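Local coordinates for phage-like element PBSX protein XepA (Bacillus subtilis, PDB 6IA5) that is of unknown function; encoded in a prophage lytic cassette, it forms a pentamer but does not seem to be involved in host cell lysis, at residues G218-K232 and E247-M261. Sequence-based numbering, arbitrary orientation.
Sequences GKSVSGQKLPIRGVK and EAWAFDIKGFKEIIM
Two antiparallel strand pairings, 218-219 with 258-259 and 231-232 with 249-250, join these segments in the C-terminal all-beta domain, with a hydrophobic core held between them. In the first, a classic beta bulge sets Lys257 and Glu258 against Lys219: Lys219 O accepts from Lys257 N at 2.8 Å and from Glu258 N at 3.3 Å. In the second, the hydrogen-bonded pair Val231 and Ala250 exchanges two backbone bonds. Between them Ile228 turns CG2 onto Phe256 CZ (3.3 Å), while its CG1, in the cramped place between backbone N and carbonyl carbon (chi1 61°), sends CD1 to Phe251 CD2 (3.7 Å) and Ile259. Gly230 CA lies over the Phe251 face, a CH-pi contact. Trp249 NE1 gives a hydrogen bond (2.8 Å) to Glu247 OE2, which lies in the indole plane but is met from above the carboxylate plane and also bonds Thr242 OG1; with Lys232 CB over the six-membered ring, 3.7 Å from its centroid, this would limit the indole's rotation. One water links Arg229 O to Asp252 N. Apolar and aromatic groups thus fill the interior; at the margins Lys232 makes salt bridges with Asp234 and Asp235, Lys257 with Asp177 of a neighbouring subunit, and Lys219 faces Glu258 through a water.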
loop_
_atom_site.group_PDB
_atom_site.type_symbol
_atom_site.label_atom_id
_atom_site.label_comp_id
_atom_site.label_asym_id
_atom_site.label_seq_id
_atom_site.Cartn_x
_atom_site.Cartn_y
_atom_site.Cartn_z
ATOM N N GLY E 218 29.452 30.615 -2.740
ATOM C CA GLY E 218 28.132 30.092 -3.036
ATOM C C GLY E 218 27.433 30.989 -4.059
ATOM O O GLY E 218 27.800 32.152 -4.221
ATOM N N LYS E 219 26.452 30.430 -4.772
ATOM C CA LYS E 219 25.546 31.263 -5.549
ATOM C C LYS E 219 24.132 31.051 -5.037
ATOM O O LYS E 219 23.742 29.921 -4.751
ATOM C CB LYS E 219 25.603 30.929 -7.042
ATOM C CG LYS E 219 26.889 31.346 -7.727
ATOM C CD LYS E 219 26.897 30.960 -9.187
ATOM C CE LYS E 219 28.033 31.584 -9.963
ATOM N NZ LYS E 219 27.947 31.122 -11.370
ATOM N N SER E 220 23.412 32.160 -4.907
ATOM C CA SER E 220 22.005 32.152 -4.541
ATOM C C SER E 220 21.190 32.548 -5.775
ATOM O O SER E 220 21.527 32.161 -6.886
ATOM C CB SER E 220 21.762 33.064 -3.359
ATOM O OG SER E 220 20.419 32.976 -2.893
ATOM N N VAL E 221 20.155 33.373 -5.584
ATOM C CA VAL E 221 19.161 33.617 -6.617
ATOM C C VAL E 221 19.736 34.483 -7.740
ATOM O O VAL E 221 19.416 34.252 -8.896
ATOM C CB VAL E 221 17.858 34.192 -6.027
ATOM C CG1 VAL E 221 16.854 34.522 -7.128
ATOM C CG2 VAL E 221 17.246 33.218 -5.020
ATOM N N SER E 222 20.601 35.450 -7.420
ATOM C CA SER E 222 21.061 36.393 -8.429
ATOM C C SER E 222 22.024 35.739 -9.418
ATOM O O SER E 222 22.191 36.234 -10.528
ATOM C CB SER E 222 21.692 37.605 -7.820
ATOM O OG SER E 222 23.048 37.351 -7.500
ATOM N N GLY E 223 22.708 34.671 -8.997
ATOM C CA GLY E 223 23.749 34.072 -9.818
ATOM C C GLY E 223 25.124 34.699 -9.597
ATOM O O GLY E 223 26.102 34.198 -10.137
ATOM N N GLN E 224 25.208 35.789 -8.817
ATOM C CA GLN E 224 26.492 36.336 -8.401
ATOM C C GLN E 224 27.115 35.451 -7.316
ATOM O O GLN E 224 26.421 34.918 -6.454
ATOM C CB GLN E 224 26.329 37.754 -7.861
ATOM C CG GLN E 224 25.874 38.754 -8.926
ATOM C CD GLN E 224 26.890 38.905 -10.034
ATOM O OE1 GLN E 224 28.018 39.329 -9.806
ATOM N NE2 GLN E 224 26.510 38.535 -11.246
ATOM N N LYS E 225 28.443 35.319 -7.365
ATOM C CA LYS E 225 29.206 34.592 -6.370
ATOM C C LYS E 225 29.195 35.374 -5.061
ATOM O O LYS E 225 29.402 36.589 -5.047
ATOM C CB LYS E 225 30.636 34.336 -6.864
ATOM C CG LYS E 225 30.731 33.315 -7.992
ATOM C CD LYS E 225 32.129 32.782 -8.218
ATOM C CE LYS E 225 33.194 33.839 -8.436
ATOM N NZ LYS E 225 32.905 34.655 -9.628
ATOM N N LEU E 226 28.933 34.646 -3.967
ATOM C CA LEU E 226 28.907 35.180 -2.615
ATOM C C LEU E 226 29.925 34.406 -1.781
ATOM O O LEU E 226 29.955 33.173 -1.833
ATOM C CB LEU E 226 27.504 34.969 -2.034
ATOM C CG LEU E 226 26.395 35.729 -2.757
ATOM C CD1 LEU E 226 25.074 34.969 -2.681
ATOM C CD2 LEU E 226 26.258 37.127 -2.173
ATOM N N PRO E 227 30.758 35.095 -0.974
ATOM C CA PRO E 227 31.754 34.406 -0.151
ATOM C C PRO E 227 31.043 33.623 0.948
ATOM O O PRO E 227 30.093 34.110 1.546
ATOM C CB PRO E 227 32.607 35.529 0.459
ATOM C CG PRO E 227 32.156 36.810 -0.243
ATOM C CD PRO E 227 30.766 36.553 -0.787
ATOM N N ILE E 228 31.518 32.400 1.198
ATOM C CA ILE E 228 31.010 31.574 2.290
ATOM C C ILE E 228 32.182 31.138 3.164
ATOM O O ILE E 228 33.332 31.175 2.726
ATOM C CB ILE E 228 30.221 30.371 1.733
ATOM C CG1 ILE E 228 31.117 29.473 0.870
ATOM C CG2 ILE E 228 29.029 30.889 0.934
ATOM C CD1 ILE E 228 30.479 28.198 0.415
ATOM N N ARG E 229 31.870 30.734 4.402
ATOM C CA ARG E 229 32.879 30.371 5.383
ATOM C C ARG E 229 32.799 28.867 5.623
ATOM O O ARG E 229 31.706 28.300 5.705
ATOM C CB ARG E 229 32.681 31.164 6.682
ATOM C CG ARG E 229 31.361 30.882 7.392
ATOM C CD ARG E 229 31.105 31.757 8.598
ATOM N NE ARG E 229 30.056 31.158 9.391
ATOM C CZ ARG E 229 28.770 31.357 9.166
ATOM N NH1 ARG E 229 28.390 31.965 8.056
ATOM N NH2 ARG E 229 27.875 30.954 10.046
ATOM N N GLY E 230 33.967 28.230 5.723
ATOM C CA GLY E 230 34.040 26.821 6.066
ATOM C C GLY E 230 34.799 26.652 7.384
ATOM O O GLY E 230 35.453 27.594 7.844
ATOM N N VAL E 231 34.704 25.451 7.964
ATOM C CA VAL E 231 35.399 25.133 9.196
ATOM C C VAL E 231 36.367 23.984 8.924
ATOM O O VAL E 231 35.944 22.896 8.523
ATOM C CB VAL E 231 34.386 24.777 10.308
ATOM C CG1 VAL E 231 35.104 24.397 11.605
ATOM C CG2 VAL E 231 33.454 25.953 10.598
ATOM N N LYS E 232 37.664 24.225 9.148
ATOM C CA LYS E 232 38.698 23.234 8.874
ATOM C C LYS E 232 38.641 22.120 9.921
ATOM O O LYS E 232 38.478 22.400 11.105
ATOM C CB LYS E 232 40.072 23.920 8.847
ATOM C CG LYS E 232 41.223 23.025 8.424
ATOM C CD LYS E 232 42.296 23.744 7.683
ATOM C CE LYS E 232 43.177 24.628 8.517
ATOM N NZ LYS E 232 44.027 23.797 9.392
ATOM N N GLU E 247 43.962 19.286 3.548
ATOM C CA GLU E 247 43.036 19.736 4.569
ATOM C C GLU E 247 41.613 19.597 4.038
ATOM O O GLU E 247 41.407 19.461 2.837
ATOM C CB GLU E 247 43.386 21.151 5.031
ATOM C CG GLU E 247 43.382 22.156 3.917
ATOM C CD GLU E 247 43.802 23.588 4.230
ATOM O OE1 GLU E 247 44.656 23.815 5.115
ATOM O OE2 GLU E 247 43.269 24.481 3.574
ATOM N N ALA E 248 40.647 19.599 4.960
ATOM C CA ALA E 248 39.248 19.483 4.596
ATOM C C ALA E 248 38.457 20.556 5.345
ATOM O O ALA E 248 38.739 20.839 6.507
ATOM C CB ALA E 248 38.732 18.101 4.911
ATOM N N TRP E 249 37.439 21.087 4.670
ATOM C CA TRP E 249 36.645 22.207 5.141
ATOM C C TRP E 249 35.178 21.801 5.103
ATOM O O TRP E 249 34.720 21.295 4.082
ATOM C CB TRP E 249 36.903 23.417 4.246
ATOM C CG TRP E 249 38.292 23.974 4.355
ATOM C CD1 TRP E 249 39.417 23.580 3.672
ATOM C CD2 TRP E 249 38.694 25.057 5.216
ATOM N NE1 TRP E 249 40.489 24.351 4.052
ATOM C CE2 TRP E 249 40.076 25.266 4.993
ATOM C CE3 TRP E 249 38.017 25.871 6.137
ATOM C CZ2 TRP E 249 40.783 26.271 5.656
ATOM C CZ3 TRP E 249 38.721 26.852 6.797
ATOM C CH2 TRP E 249 40.089 27.048 6.555
ATOM N N ALA E 250 34.461 22.056 6.206
ATOM C CA ALA E 250 33.054 21.731 6.344
ATOM C C ALA E 250 32.216 22.988 6.136
ATOM O O ALA E 250 32.516 24.025 6.724
ATOM C CB ALA E 250 32.798 21.105 7.702
ATOM N N PHE E 251 31.152 22.876 5.317
ATOM C CA PHE E 251 30.289 24.015 5.018
ATOM C C PHE E 251 28.829 23.653 5.263
ATOM O O PHE E 251 28.391 22.542 4.965
ATOM C CB PHE E 251 30.379 24.407 3.540
ATOM C CG PHE E 251 31.754 24.816 3.086
ATOM C CD1 PHE E 251 32.695 23.872 2.703
ATOM C CD2 PHE E 251 32.111 26.159 3.069
ATOM C CE1 PHE E 251 33.963 24.261 2.292
ATOM C CE2 PHE E 251 33.381 26.547 2.671
ATOM C CZ PHE E 251 34.297 25.600 2.276
ATOM N N ASP E 252 28.086 24.627 5.781
ATOM C CA ASP E 252 26.638 24.591 5.825
ATOM C C ASP E 252 26.132 25.242 4.542
ATOM O O ASP E 252 26.343 26.434 4.339
ATOM C CB ASP E 252 26.124 25.324 7.070
ATOM C CG ASP E 252 24.609 25.518 7.129
ATOM O OD1 ASP E 252 23.868 24.865 6.327
ATOM O OD2 ASP E 252 24.166 26.307 7.995
ATOM N N ILE E 253 25.454 24.464 3.683
ATOM C CA ILE E 253 25.150 24.987 2.356
ATOM C C ILE E 253 23.643 25.135 2.136
ATOM O O ILE E 253 23.221 25.413 1.005
ATOM C CB ILE E 253 25.822 24.127 1.262
ATOM C CG1 ILE E 253 25.338 22.672 1.285
ATOM C CG2 ILE E 253 27.346 24.241 1.351
ATOM C CD1 ILE E 253 25.821 21.868 0.096
ATOM N N LYS E 254 22.848 24.921 3.199
ATOM C CA LYS E 254 21.401 25.068 3.131
ATOM C C LYS E 254 21.043 26.433 2.549
ATOM O O LYS E 254 21.483 27.467 3.042
ATOM C CB LYS E 254 20.752 24.962 4.514
ATOM C CG LYS E 254 20.451 23.556 5.012
ATOM C CD LYS E 254 19.564 23.529 6.255
ATOM C CE LYS E 254 19.958 24.487 7.366
ATOM N NZ LYS E 254 21.344 24.295 7.857
ATOM N N GLY E 255 20.228 26.429 1.485
ATOM C CA GLY E 255 19.732 27.684 0.952
ATOM C C GLY E 255 20.505 28.171 -0.276
ATOM O O GLY E 255 20.013 29.041 -0.994
ATOM N N PHE E 256 21.712 27.633 -0.515
ATOM C CA PHE E 256 22.454 28.009 -1.715
ATOM C C PHE E 256 21.985 27.175 -2.907
ATOM O O PHE E 256 21.501 26.065 -2.728
ATOM C CB PHE E 256 23.969 27.838 -1.516
ATOM C CG PHE E 256 24.600 28.928 -0.692
ATOM C CD1 PHE E 256 24.895 30.164 -1.254
ATOM C CD2 PHE E 256 24.850 28.737 0.659
ATOM C CE1 PHE E 256 25.459 31.175 -0.490
ATOM C CE2 PHE E 256 25.378 29.765 1.428
ATOM C CZ PHE E 256 25.700 30.977 0.852
ATOM N N LYS E 257 22.199 27.702 -4.115
ATOM C CA LYS E 257 21.891 26.974 -5.333
ATOM C C LYS E 257 23.134 26.223 -5.810
ATOM O O LYS E 257 23.035 25.088 -6.262
ATOM C CB LYS E 257 21.387 27.939 -6.418
ATOM C CG LYS E 257 20.071 28.647 -6.130
ATOM C CD LYS E 257 18.855 27.865 -6.604
ATOM C CE LYS E 257 17.692 28.706 -7.089
ATOM N NZ LYS E 257 17.644 29.986 -6.351
ATOM N N GLU E 258 24.306 26.860 -5.709
ATOM C CA GLU E 258 25.535 26.233 -6.165
ATOM C C GLU E 258 26.687 26.598 -5.238
ATOM O O GLU E 258 26.666 27.659 -4.607
ATOM C CB GLU E 258 25.925 26.732 -7.557
ATOM C CG GLU E 258 24.876 26.436 -8.605
ATOM C CD GLU E 258 25.265 26.907 -9.990
ATOM O OE1 GLU E 258 25.225 28.127 -10.239
ATOM O OE2 GLU E 258 25.634 26.052 -10.797
ATOM N N ILE E 259 27.709 25.737 -5.232
ATOM C CA ILE E 259 28.928 25.987 -4.470
ATOM C C ILE E 259 30.107 25.915 -5.433
ATOM O O ILE E 259 30.208 24.990 -6.241
ATOM C CB ILE E 259 29.075 24.981 -3.301
ATOM C CG1 ILE E 259 27.889 25.025 -2.326
ATOM C CG2 ILE E 259 30.419 25.164 -2.597
ATOM C CD1 ILE E 259 27.659 26.368 -1.668
ATOM N N ILE E 260 30.987 26.906 -5.344
ATOM C CA ILE E 260 32.154 26.957 -6.207
ATOM C C ILE E 260 33.386 27.085 -5.309
ATOM O O ILE E 260 33.405 27.889 -4.371
ATOM C CB ILE E 260 32.026 28.142 -7.183
ATOM C CG1 ILE E 260 30.894 27.905 -8.192
ATOM C CG2 ILE E 260 33.346 28.400 -7.879
ATOM C CD1 ILE E 260 30.489 29.138 -8.979
ATOM N N MET E 261 34.406 26.278 -5.615
ATOM C CA MET E 261 35.686 26.346 -4.934
ATOM C C MET E 261 36.717 26.814 -5.950
ATOM O O MET E 261 37.262 26.002 -6.693
ATOM C CB MET E 261 36.062 24.949 -4.429
ATOM C CG MET E 261 35.060 24.412 -3.401
ATOM S SD MET E 261 35.399 25.214 -1.819
ATOM C CE MET E 261 33.738 25.642 -1.282
HETATM O O HOH W 1 27.970 28.222 -11.994
HETATM O O HOH W 2 29.379 26.931 6.511
#